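Local coordinates for beta-ketoacyl-[acyl-carrier-protein] synthase FabY (Pseudomonas aeruginosa, PDB 4CW4), which condenses acetyl-CoA with malonyl-ACP to form acetoacetyl-ACP, the primer with which fatty acid synthesis begins, at residues A[374-386]-A[562-575]. Sequence-based numbering, arbitrary orientation.
Sequences DDELALRLGADIH and RHGQAAFAAYVEKR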
# COMPACT_ATOMS: atom_id res chain seq x y z
N ASP A 374 -25.08 1.19 -1.37
CA ASP A 374 -26.02 0.20 -0.88
C ASP A 374 -27.34 0.28 -1.65
O ASP A 374 -27.70 1.32 -2.21
CB ASP A 374 -26.25 0.32 0.62
CG ASP A 374 -27.02 1.57 1.01
OD1 ASP A 374 -28.28 1.54 1.03
OD2 ASP A 374 -26.35 2.57 1.31
N ASP A 375 -28.05 -0.83 -1.68
CA ASP A 375 -29.27 -0.93 -2.46
C ASP A 375 -30.35 0.05 -2.04
O ASP A 375 -31.11 0.53 -2.88
CB ASP A 375 -29.82 -2.36 -2.44
CG ASP A 375 -30.16 -2.86 -1.04
OD1 ASP A 375 -29.25 -2.95 -0.20
OD2 ASP A 375 -31.32 -3.25 -0.80
N GLU A 376 -30.45 0.32 -0.76
CA GLU A 376 -31.50 1.21 -0.28
C GLU A 376 -31.25 2.65 -0.74
O GLU A 376 -32.17 3.33 -1.21
CB GLU A 376 -31.57 1.12 1.24
CG GLU A 376 -32.69 1.89 1.87
CD GLU A 376 -32.79 1.60 3.35
OE1 GLU A 376 -31.98 2.14 4.13
OE2 GLU A 376 -33.67 0.80 3.73
N LEU A 377 -30.01 3.11 -0.63
CA LEU A 377 -29.66 4.44 -1.09
C LEU A 377 -29.83 4.55 -2.61
O LEU A 377 -30.32 5.56 -3.13
CB LEU A 377 -28.22 4.80 -0.67
CG LEU A 377 -27.77 6.20 -1.08
CD1 LEU A 377 -28.59 7.28 -0.37
CD2 LEU A 377 -26.28 6.38 -0.85
N ALA A 378 -29.39 3.53 -3.34
CA ALA A 378 -29.55 3.52 -4.80
C ALA A 378 -31.02 3.68 -5.18
O ALA A 378 -31.37 4.46 -6.05
CB ALA A 378 -28.97 2.26 -5.40
N LEU A 379 -31.86 2.94 -4.47
CA LEU A 379 -33.31 2.97 -4.70
C LEU A 379 -33.85 4.38 -4.46
O LEU A 379 -34.59 4.93 -5.27
CB LEU A 379 -33.99 1.98 -3.74
CG LEU A 379 -35.45 1.63 -4.03
CD1 LEU A 379 -35.54 0.56 -5.14
CD2 LEU A 379 -36.16 1.17 -2.76
N ARG A 380 -33.45 4.96 -3.33
CA ARG A 380 -33.86 6.30 -2.95
C ARG A 380 -33.48 7.37 -3.99
O ARG A 380 -34.26 8.28 -4.26
CB ARG A 380 -33.28 6.68 -1.58
CG ARG A 380 -33.91 7.93 -1.01
CD ARG A 380 -33.08 8.60 0.07
NE ARG A 380 -32.57 7.67 1.06
CZ ARG A 380 -31.57 7.96 1.89
NH1 ARG A 380 -30.99 9.15 1.86
NH2 ARG A 380 -31.14 7.05 2.75
N LEU A 381 -32.29 7.25 -4.57
CA LEU A 381 -31.75 8.30 -5.43
C LEU A 381 -32.04 8.07 -6.90
O LEU A 381 -31.75 8.94 -7.72
CB LEU A 381 -30.24 8.42 -5.28
CG LEU A 381 -29.73 8.78 -3.90
CD1 LEU A 381 -28.21 8.93 -3.94
CD2 LEU A 381 -30.38 10.05 -3.38
N GLY A 382 -32.63 6.92 -7.24
CA GLY A 382 -32.81 6.61 -8.65
C GLY A 382 -31.48 6.32 -9.36
O GLY A 382 -31.37 6.54 -10.58
N ALA A 383 -30.48 5.84 -8.63
CA ALA A 383 -29.18 5.52 -9.22
C ALA A 383 -29.33 4.33 -10.16
O ALA A 383 -30.07 3.37 -9.88
CB ALA A 383 -28.19 5.17 -8.13
N ASP A 384 -28.63 4.39 -11.28
CA ASP A 384 -28.65 3.29 -12.21
C ASP A 384 -27.89 2.11 -11.61
O ASP A 384 -27.11 2.26 -10.66
CB ASP A 384 -28.02 3.71 -13.56
CG ASP A 384 -28.58 2.96 -14.76
OD1 ASP A 384 -29.26 1.92 -14.59
OD2 ASP A 384 -28.32 3.40 -15.89
N ILE A 385 -28.12 0.94 -12.18
CA ILE A 385 -27.45 -0.27 -11.74
C ILE A 385 -26.77 -0.93 -12.92
O ILE A 385 -27.42 -1.36 -13.87
CB ILE A 385 -28.44 -1.24 -11.05
CG1 ILE A 385 -28.91 -0.62 -9.72
CG2 ILE A 385 -27.78 -2.59 -10.78
CD1 ILE A 385 -30.10 -1.33 -9.08
N HIS A 386 -25.44 -0.97 -12.85
CA HIS A 386 -24.62 -1.56 -13.90
C HIS A 386 -24.19 -2.98 -13.55
O HIS A 386 -23.60 -3.68 -14.37
CB HIS A 386 -23.42 -0.66 -14.18
CG HIS A 386 -23.82 0.73 -14.56
ND1 HIS A 386 -24.33 1.04 -15.79
CD2 HIS A 386 -23.81 1.89 -13.85
CE1 HIS A 386 -24.62 2.33 -15.84
NE2 HIS A 386 -24.32 2.87 -14.68
N ARG A 562 -36.74 -7.50 -2.50
CA ARG A 562 -36.57 -6.92 -1.17
C ARG A 562 -37.50 -5.73 -0.93
O ARG A 562 -38.11 -5.65 0.12
CB ARG A 562 -35.12 -6.49 -0.95
CG ARG A 562 -34.91 -5.69 0.33
CD ARG A 562 -33.42 -5.40 0.57
NE ARG A 562 -32.74 -6.57 1.13
CZ ARG A 562 -31.43 -6.64 1.35
NH1 ARG A 562 -30.64 -5.64 0.99
NH2 ARG A 562 -30.92 -7.73 1.90
N HIS A 563 -37.60 -4.83 -1.90
CA HIS A 563 -38.24 -3.53 -1.65
C HIS A 563 -39.69 -3.44 -2.10
O HIS A 563 -40.39 -2.54 -1.65
CB HIS A 563 -37.40 -2.42 -2.29
CG HIS A 563 -36.03 -2.31 -1.70
ND1 HIS A 563 -35.79 -1.75 -0.47
CD2 HIS A 563 -34.83 -2.70 -2.18
CE1 HIS A 563 -34.50 -1.79 -0.22
NE2 HIS A 563 -33.89 -2.37 -1.24
N GLY A 564 -40.12 -4.34 -2.98
CA GLY A 564 -41.51 -4.39 -3.42
C GLY A 564 -41.82 -3.56 -4.66
O GLY A 564 -41.06 -2.67 -5.03
N GLN A 565 -42.96 -3.83 -5.28
CA GLN A 565 -43.26 -3.22 -6.57
C GLN A 565 -43.53 -1.71 -6.50
O GLN A 565 -43.17 -0.98 -7.42
CB GLN A 565 -44.38 -3.97 -7.31
CG GLN A 565 -45.66 -4.24 -6.53
CD GLN A 565 -46.71 -4.96 -7.38
OE1 GLN A 565 -46.38 -5.48 -8.45
NE2 GLN A 565 -47.97 -5.00 -6.91
N ALA A 566 -44.14 -1.21 -5.43
CA ALA A 566 -44.39 0.23 -5.35
C ALA A 566 -43.09 1.03 -5.24
O ALA A 566 -42.90 2.05 -5.93
CB ALA A 566 -45.30 0.58 -4.21
N ALA A 567 -42.22 0.59 -4.34
CA ALA A 567 -40.94 1.27 -4.14
C ALA A 567 -40.08 1.17 -5.39
O ALA A 567 -39.42 2.13 -5.79
CB ALA A 567 -40.19 0.70 -2.95
N PHE A 568 -40.11 0.01 -6.04
CA PHE A 568 -39.33 -0.14 -7.26
C PHE A 568 -39.86 0.77 -8.37
O PHE A 568 -39.08 1.33 -9.13
CB PHE A 568 -39.28 -1.59 -7.74
CG PHE A 568 -38.17 -1.84 -8.71
CD1 PHE A 568 -36.89 -2.15 -8.25
CD2 PHE A 568 -38.37 -1.68 -10.07
CE1 PHE A 568 -35.85 -2.34 -9.15
CE2 PHE A 568 -37.31 -1.87 -10.97
CZ PHE A 568 -36.06 -2.20 -10.51
N ALA A 569 -41.18 0.90 -8.49
CA ALA A 569 -41.74 1.79 -9.50
C ALA A 569 -41.34 3.23 -9.27
O ALA A 569 -41.04 3.96 -10.22
CB ALA A 569 -43.26 1.66 -9.54
N ALA A 570 -41.31 3.67 -8.01
CA ALA A 570 -40.88 5.04 -7.72
C ALA A 570 -39.42 5.24 -8.11
O ALA A 570 -39.05 6.27 -8.66
CB ALA A 570 -41.10 5.37 -6.23
N TYR A 571 -38.61 4.24 -7.83
CA TYR A 571 -37.20 4.21 -8.25
C TYR A 571 -37.05 4.31 -9.77
O TYR A 571 -36.26 5.10 -10.27
CB TYR A 571 -36.56 2.92 -7.73
CG TYR A 571 -35.28 2.52 -8.41
CD1 TYR A 571 -34.10 3.23 -8.19
CD2 TYR A 571 -35.23 1.44 -9.25
CE1 TYR A 571 -32.92 2.86 -8.81
CE2 TYR A 571 -34.07 1.06 -9.87
CZ TYR A 571 -32.92 1.78 -9.65
OH TYR A 571 -31.76 1.38 -10.26
N VAL A 572 -37.86 3.55 -10.50
CA VAL A 572 -37.79 3.58 -11.96
C VAL A 572 -38.05 4.98 -12.50
O VAL A 572 -37.37 5.43 -13.43
CB VAL A 572 -38.78 2.57 -12.58
CG1 VAL A 572 -39.04 2.85 -14.08
CG2 VAL A 572 -38.22 1.17 -12.41
N GLU A 573 -39.03 5.67 -11.92
CA GLU A 573 -39.30 7.03 -12.36
C GLU A 573 -38.10 7.96 -12.15
O GLU A 573 -37.74 8.72 -13.04
CB GLU A 573 -40.53 7.59 -11.66
CG GLU A 573 -41.83 6.91 -12.05
CD GLU A 573 -42.03 6.86 -13.54
OE1 GLU A 573 -42.38 7.92 -14.09
OE2 GLU A 573 -41.82 5.79 -14.16
N LYS A 574 -37.50 7.92 -10.96
CA LYS A 574 -36.34 8.78 -10.68
C LYS A 574 -35.18 8.40 -11.59
O LYS A 574 -34.44 9.26 -12.07
CB LYS A 574 -35.90 8.64 -9.23
CG LYS A 574 -36.85 9.25 -8.22
CD LYS A 574 -36.31 9.08 -6.81
CE LYS A 574 -37.34 9.44 -5.77
NZ LYS A 574 -36.96 8.90 -4.41
N ARG A 575 -35.05 7.11 -11.87
CA ARG A 575 -33.94 6.64 -12.67
C ARG A 575 -34.05 7.10 -14.13
O ARG A 575 -33.02 7.22 -14.81
CB ARG A 575 -33.83 5.13 -12.58
CG ARG A 575 -32.68 4.56 -13.39
CD ARG A 575 -32.47 3.11 -13.08
NE ARG A 575 -33.46 2.26 -13.72
CZ ARG A 575 -33.41 0.93 -13.68
NH1 ARG A 575 -32.48 0.33 -12.96
NH2 ARG A 575 -34.27 0.21 -14.35
O HOH W 1 -37.17 6.08 -5.29
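Asp375 OD2 accepts two hydrogen bonds, from donors standing out of its carboxylate plane on opposite faces. His563 NE2 donates from the anti side at 2.8 Å, with the oxygen close to the imidazole plane, while Arg562 NH1 completes a salt bridge to the same oxygen from the syn side at 3.1 Å. Asp375 CG, between the backbone N and the carbonyl carbon (chi1 60°), helps aim the short carboxylate at this pair; Leu9 N holds OD1. Arg562 also pairs through NE with Asp636 of the second subunit, tying this corner to the dimer.

Apolar packing centres on Leu379, a knob seated among His563, Ala567, Phe568 and Tyr571. CD2 lies over one face of the imidazole in a CH-pi contact, 3.9 Å from the His563 ring centroid, whereas CD1 presses on Tyr571 CB at 3.6 Å. Ala567, with only a methyl, borders this hole; the axes of helices 375-381 and 565-575 approach to 8.5 Å at 59°. In this thiolase-like ketosynthase, helix 375-381 follows core strand 366-374, and the contact joins it to the C-terminal helices, away from the catalytic residues.

Further along, two side chains donate hydrogen bonds to backbone carbonyls. Tyr571, its CG anti to the backbone N (chi1 162°), passes alongside Gly382 CA to donate from OH to Ala383 O, in the carbonyl plane, at 2.6 Å. Extended Lys574 donates NZ to Arg380 O at 2.8 Å and, through a water, reaches Leu379 O. Gly382 ends the helix in a Schellman motif, whose positive phi glycine adopts easily; lacking a side chain, it also lets Lys574 CB come to 3.7 Å from Gly382 CA.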